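Local atomic coordinates of lectin-like protein (PDB entry 5ZBT), a protein that is of unknown function but, as an ERGIC-53-like protein with a legume lectin-like domain, may bind D-mannose. Residues Ile173-Glu185 and Asp194-Phe206. Residues are numbered along the deposited sequence; the frame is centred on the assembly and turned at random.
Sequences IKYLVNEKKLIIE and DCITIEDIDIPPF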
loop_
_atom_site.group_PDB
_atom_site.type_symbol
_atom_site.label_atom_id
_atom_site.label_comp_id
_atom_site.label_asym_id
_atom_site.label_seq_id
_atom_site.Cartn_x
_atom_site.Cartn_y
_atom_site.Cartn_z
ATOM N N ILE A 173 0.184 7.236 5.503
ATOM C CA ILE A 173 -0.515 7.959 4.445
ATOM C C ILE A 173 -1.490 8.929 5.108
ATOM O O ILE A 173 -2.467 8.501 5.734
ATOM C CB ILE A 173 -1.248 6.995 3.499
ATOM C CG1 ILE A 173 -0.248 6.098 2.764
ATOM C CG2 ILE A 173 -2.141 7.752 2.514
ATOM C CD1 ILE A 173 -0.836 4.775 2.351
ATOM N N LYS A 174 -1.233 10.232 4.977
ATOM C CA LYS A 174 -2.031 11.269 5.619
ATOM C C LYS A 174 -2.634 12.175 4.558
ATOM O O LYS A 174 -1.919 12.658 3.676
ATOM C CB LYS A 174 -1.179 12.124 6.567
ATOM C CG LYS A 174 -0.686 11.446 7.825
ATOM C CD LYS A 174 -0.216 12.509 8.847
ATOM C CE LYS A 174 1.081 13.208 8.404
ATOM N NZ LYS A 174 1.559 14.286 9.339
ATOM N N TYR A 175 -3.927 12.452 4.665
ATOM C CA TYR A 175 -4.584 13.380 3.752
ATOM C C TYR A 175 -5.422 14.385 4.535
ATOM O O TYR A 175 -6.262 13.999 5.354
ATOM C CB TYR A 175 -5.454 12.629 2.750
ATOM C CG TYR A 175 -6.122 13.515 1.711
ATOM C CD1 TYR A 175 -5.361 14.243 0.796
ATOM C CD2 TYR A 175 -7.517 13.606 1.630
ATOM C CE1 TYR A 175 -5.961 15.034 -0.173
ATOM C CE2 TYR A 175 -8.134 14.395 0.654
ATOM C CZ TYR A 175 -7.346 15.105 -0.238
ATOM O OH TYR A 175 -7.937 15.892 -1.199
ATOM N N LEU A 176 -5.197 15.670 4.284
ATOM C CA LEU A 176 -6.017 16.731 4.853
ATOM C C LEU A 176 -6.983 17.217 3.781
ATOM O O LEU A 176 -6.549 17.726 2.739
ATOM C CB LEU A 176 -5.149 17.876 5.368
ATOM C CG LEU A 176 -3.988 17.384 6.232
ATOM C CD1 LEU A 176 -3.026 18.524 6.551
ATOM C CD2 LEU A 176 -4.530 16.758 7.495
ATOM N N VAL A 177 -8.286 17.054 4.041
ATOM C CA VAL A 177 -9.313 17.247 3.018
ATOM C C VAL A 177 -9.440 18.723 2.649
ATOM O O VAL A 177 -9.505 19.085 1.467
ATOM C CB VAL A 177 -10.658 16.672 3.501
ATOM C CG1 VAL A 177 -11.779 17.121 2.602
ATOM C CG2 VAL A 177 -10.602 15.145 3.561
ATOM N N ASN A 178 -9.479 19.598 3.653
ATOM C CA ASN A 178 -9.601 21.027 3.364
ATOM C C ASN A 178 -8.366 21.562 2.647
ATOM O O ASN A 178 -8.479 22.359 1.707
ATOM C CB ASN A 178 -9.852 21.802 4.657
ATOM C CG ASN A 178 -11.275 21.664 5.146
ATOM O OD1 ASN A 178 -12.104 20.983 4.525
ATOM N ND2 ASN A 178 -11.578 22.320 6.258
ATOM N N GLU A 179 -7.176 21.146 3.071
ATOM C CA GLU A 179 -5.962 21.642 2.436
ATOM C C GLU A 179 -5.646 20.948 1.129
ATOM O O GLU A 179 -4.744 21.404 0.418
ATOM C CB GLU A 179 -4.777 21.487 3.379
ATOM C CG GLU A 179 -5.050 22.020 4.767
ATOM C CD GLU A 179 -3.773 22.338 5.519
ATOM O OE1 GLU A 179 -3.789 22.255 6.771
ATOM O OE2 GLU A 179 -2.747 22.653 4.860
ATOM N N LYS A 180 -6.345 19.859 0.806
ATOM C CA LYS A 180 -6.043 19.058 -0.382
ATOM C C LYS A 180 -4.567 18.673 -0.410
ATOM O O LYS A 180 -3.882 18.775 -1.435
ATOM C CB LYS A 180 -6.462 19.789 -1.660
ATOM C CG LYS A 180 -7.977 20.001 -1.742
ATOM C CD LYS A 180 -8.425 20.322 -3.155
ATOM C CE LYS A 180 -9.925 20.556 -3.218
ATOM N NZ LYS A 180 -10.683 19.292 -3.014
ATOM N N LYS A 181 -4.077 18.215 0.740
ATOM C CA LYS A 181 -2.669 17.909 0.934
ATOM C C LYS A 181 -2.522 16.444 1.312
ATOM O O LYS A 181 -3.134 15.983 2.286
ATOM C CB LYS A 181 -2.065 18.799 2.016
ATOM C CG LYS A 181 -0.584 18.988 1.863
ATOM C CD LYS A 181 0.056 19.186 3.207
ATOM C CE LYS A 181 0.450 20.614 3.471
ATOM N NZ LYS A 181 1.427 20.652 4.623
ATOM N N LEU A 182 -1.719 15.720 0.541
ATOM C CA LEU A 182 -1.373 14.339 0.837
ATOM C C LEU A 182 0.070 14.285 1.324
ATOM O O LEU A 182 0.954 14.908 0.732
ATOM C CB LEU A 182 -1.565 13.457 -0.394
ATOM C CG LEU A 182 -1.170 11.997 -0.231
ATOM C CD1 LEU A 182 -2.273 11.268 0.490
ATOM C CD2 LEU A 182 -0.901 11.370 -1.581
ATOM N N ILE A 183 0.302 13.554 2.406
ATOM C CA ILE A 183 1.626 13.427 3.002
ATOM C C ILE A 183 1.915 11.947 3.192
ATOM O O ILE A 183 1.090 11.222 3.757
ATOM C CB ILE A 183 1.730 14.185 4.342
ATOM C CG1 ILE A 183 1.368 15.661 4.135
ATOM C CG2 ILE A 183 3.121 14.062 4.927
ATOM C CD1 ILE A 183 1.535 16.514 5.366
ATOM N N ILE A 184 3.052 11.496 2.661
ATOM C CA ILE A 184 3.558 10.140 2.842
ATOM C C ILE A 184 4.779 10.217 3.743
ATOM O O ILE A 184 5.710 10.988 3.473
ATOM C CB ILE A 184 3.938 9.475 1.506
ATOM C CG1 ILE A 184 2.854 9.681 0.439
ATOM C CG2 ILE A 184 4.221 7.999 1.713
ATOM C CD1 ILE A 184 1.546 9.030 0.747
ATOM N N GLU A 185 4.772 9.420 4.809
ATOM C CA GLU A 185 5.907 9.242 5.690
ATOM C C GLU A 185 6.106 7.752 5.886
ATOM O O GLU A 185 5.219 6.953 5.586
ATOM C CB GLU A 185 5.688 9.934 7.046
ATOM C CG GLU A 185 5.578 11.443 6.921
ATOM C CD GLU A 185 4.859 12.104 8.077
ATOM O OE1 GLU A 185 4.437 11.391 9.021
ATOM O OE2 GLU A 185 4.731 13.348 8.041
ATOM N N ASP A 194 10.332 11.703 6.692
ATOM C CA ASP A 194 9.689 12.400 5.592
ATOM C C ASP A 194 9.829 11.601 4.297
ATOM O O ASP A 194 10.771 10.826 4.111
ATOM C CB ASP A 194 10.319 13.781 5.413
ATOM C CG ASP A 194 10.018 14.732 6.572
ATOM O OD1 ASP A 194 8.969 14.590 7.239
ATOM O OD2 ASP A 194 10.836 15.648 6.813
ATOM N N CYS A 195 8.892 11.810 3.381
ATOM C CA CYS A 195 9.048 11.198 2.067
ATOM C C CYS A 195 8.463 12.091 0.967
ATOM O O CYS A 195 9.204 12.665 0.165
ATOM C CB CYS A 195 8.417 9.798 2.076
ATOM S SG CYS A 195 8.509 8.886 0.525
ATOM N N ILE A 196 7.148 12.262 0.944
ATOM C CA ILE A 196 6.478 12.986 -0.126
ATOM C C ILE A 196 5.378 13.850 0.481
ATOM O O ILE A 196 4.655 13.422 1.393
ATOM C CB ILE A 196 5.907 12.009 -1.178
ATOM C CG1 ILE A 196 7.025 11.431 -2.051
ATOM C CG2 ILE A 196 4.795 12.657 -2.031
ATOM C CD1 ILE A 196 6.635 10.132 -2.751
ATOM N N THR A 197 5.274 15.078 -0.013
ATOM C CA THR A 197 4.115 15.928 0.213
ATOM C C THR A 197 3.587 16.362 -1.144
ATOM O O THR A 197 4.367 16.808 -1.993
ATOM C CB THR A 197 4.475 17.162 1.053
ATOM O OG1 THR A 197 4.949 16.740 2.330
ATOM C CG2 THR A 197 3.268 18.035 1.265
ATOM N N ILE A 198 2.279 16.237 -1.349
ATOM C CA ILE A 198 1.627 16.677 -2.578
ATOM C C ILE A 198 0.567 17.698 -2.214
ATOM O O ILE A 198 -0.383 17.384 -1.478
ATOM C CB ILE A 198 0.989 15.512 -3.353
ATOM C CG1 ILE A 198 1.974 14.361 -3.526
ATOM C CG2 ILE A 198 0.492 15.995 -4.720
ATOM C CD1 ILE A 198 1.382 13.207 -4.250
ATOM N N GLU A 199 0.707 18.904 -2.747
ATOM C CA GLU A 199 -0.314 19.920 -2.553
ATOM C C GLU A 199 -1.375 19.837 -3.650
ATOM O O GLU A 199 -1.162 19.256 -4.719
ATOM C CB GLU A 199 0.315 21.310 -2.529
ATOM C CG GLU A 199 1.585 21.371 -1.725
ATOM C CD GLU A 199 1.334 21.622 -0.252
ATOM O OE1 GLU A 199 0.159 21.842 0.131
ATOM O OE2 GLU A 199 2.319 21.594 0.524
ATOM N N ASP A 200 -2.539 20.406 -3.352
ATOM C CA ASP A 200 -3.637 20.540 -4.315
ATOM C C ASP A 200 -3.937 19.219 -5.043
ATOM O O ASP A 200 -4.091 19.160 -6.264
ATOM C CB ASP A 200 -3.346 21.675 -5.306
ATOM C CG ASP A 200 -4.566 22.064 -6.112
ATOM O OD1 ASP A 200 -5.616 22.366 -5.496
ATOM O OD2 ASP A 200 -4.477 22.062 -7.363
ATOM N N ILE A 201 -4.043 18.141 -4.271
ATOM C CA ILE A 201 -4.369 16.823 -4.800
ATOM C C ILE A 201 -5.709 16.409 -4.214
ATOM O O ILE A 201 -5.942 16.561 -3.008
ATOM C CB ILE A 201 -3.268 15.793 -4.487
ATOM C CG1 ILE A 201 -3.648 14.404 -4.985
ATOM C CG2 ILE A 201 -2.936 15.759 -2.995
ATOM C CD1 ILE A 201 -2.490 13.412 -4.832
ATOM N N ASP A 202 -6.597 15.936 -5.073
ATOM C CA ASP A 202 -7.953 15.579 -4.703
ATOM C C ASP A 202 -8.053 14.078 -4.523
ATOM O O ASP A 202 -7.464 13.318 -5.292
ATOM C CB ASP A 202 -8.925 16.037 -5.783
ATOM C CG ASP A 202 -9.715 17.251 -5.365
ATOM O OD1 ASP A 202 -10.425 17.800 -6.229
ATOM O OD2 ASP A 202 -9.641 17.633 -4.173
ATOM N N ILE A 203 -8.798 13.658 -3.505
ATOM C CA ILE A 203 -9.093 12.240 -3.298
ATOM C C ILE A 203 -10.603 12.067 -3.196
ATOM O O ILE A 203 -11.187 12.293 -2.125
ATOM C CB ILE A 203 -8.391 11.677 -2.051
ATOM C CG1 ILE A 203 -6.881 11.926 -2.139
ATOM C CG2 ILE A 203 -8.674 10.195 -1.918
ATOM C CD1 ILE A 203 -6.108 11.412 -0.962
ATOM N N PRO A 204 -11.268 11.665 -4.272
ATOM C CA PRO A 204 -12.703 11.358 -4.198
ATOM C C PRO A 204 -12.935 10.092 -3.389
ATOM O O PRO A 204 -11.967 9.411 -3.018
ATOM C CB PRO A 204 -13.093 11.161 -5.675
ATOM C CG PRO A 204 -11.920 11.631 -6.482
ATOM C CD PRO A 204 -10.721 11.428 -5.613
ATOM N N PRO A 205 -14.187 9.737 -3.095
ATOM C CA PRO A 205 -14.450 8.432 -2.455
ATOM C C PRO A 205 -13.683 7.299 -3.140
ATOM O O PRO A 205 -13.525 7.284 -4.361
ATOM C CB PRO A 205 -15.964 8.266 -2.612
ATOM C CG PRO A 205 -16.496 9.685 -2.655
ATOM C CD PRO A 205 -15.423 10.534 -3.286
ATOM N N PHE A 206 -13.180 6.350 -2.348
ATOM C CA PHE A 206 -12.263 5.361 -2.904
ATOM C C PHE A 206 -12.435 3.991 -2.252
ATOM O O PHE A 206 -12.922 3.853 -1.127
ATOM C CB PHE A 206 -10.796 5.814 -2.764
ATOM C CG PHE A 206 -10.335 5.984 -1.328
ATOM C CD1 PHE A 206 -10.403 7.226 -0.696
ATOM C CD2 PHE A 206 -9.831 4.912 -0.614
ATOM C CE1 PHE A 206 -9.974 7.391 0.616
ATOM C CE2 PHE A 206 -9.406 5.070 0.701
ATOM C CZ PHE A 206 -9.472 6.311 1.314
HETATM O O HOH W 1 -1.532 23.526 2.397
HETATM O O HOH W 2 6.703 13.653 3.923
HETATM O O HOH W 3 6.585 14.346 6.672
#
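I203 lays its CD1 methyl over one face of the Y175 ring, 3.4 Å from the ring centroid and 14° off the normal, a CH-pi contact. With CG anti to the backbone N (chi1 -177°), the Y175 side chain puts its hydroxyl beside the backbone of 201-203, and OH donates to a lone pair of I201 O at 2.8 Å, in the carbonyl plane. I203 N returns a weak bond to the same OH. L182 meets I201 obliquely, L182 CB lying 3.7 Å from I201 CG2, and runs alongside I198, pointing the same way, with L182 CD2 4.0 Å from I198 CD1. Strands 181-188 and 191-198 form an antiparallel hairpin at the edge of one sheet of the legume-lectin beta-sandwich; L182, I184, I196 and I198 face the other sheet, where V138 and Y155 receive several of them. L182 and I198 form an antiparallel hydrogen-bonded pair, joined by L182 N to I198 O and I198 N to L182 O (2.8 Å). C195 and I196 both face I184, a classic beta bulge; there water 2 bridges I184 O and C195 N, and C195 is disulfide-linked to C157. Past the end of the strand, I201 N donates to K180 O at 2.9 Å. On the outer face T197 sits beside I183, while the K181 chain runs alongside E199, K181 CG to E199 OE1 3.4 Å; water 1 joins that carboxylate to E179.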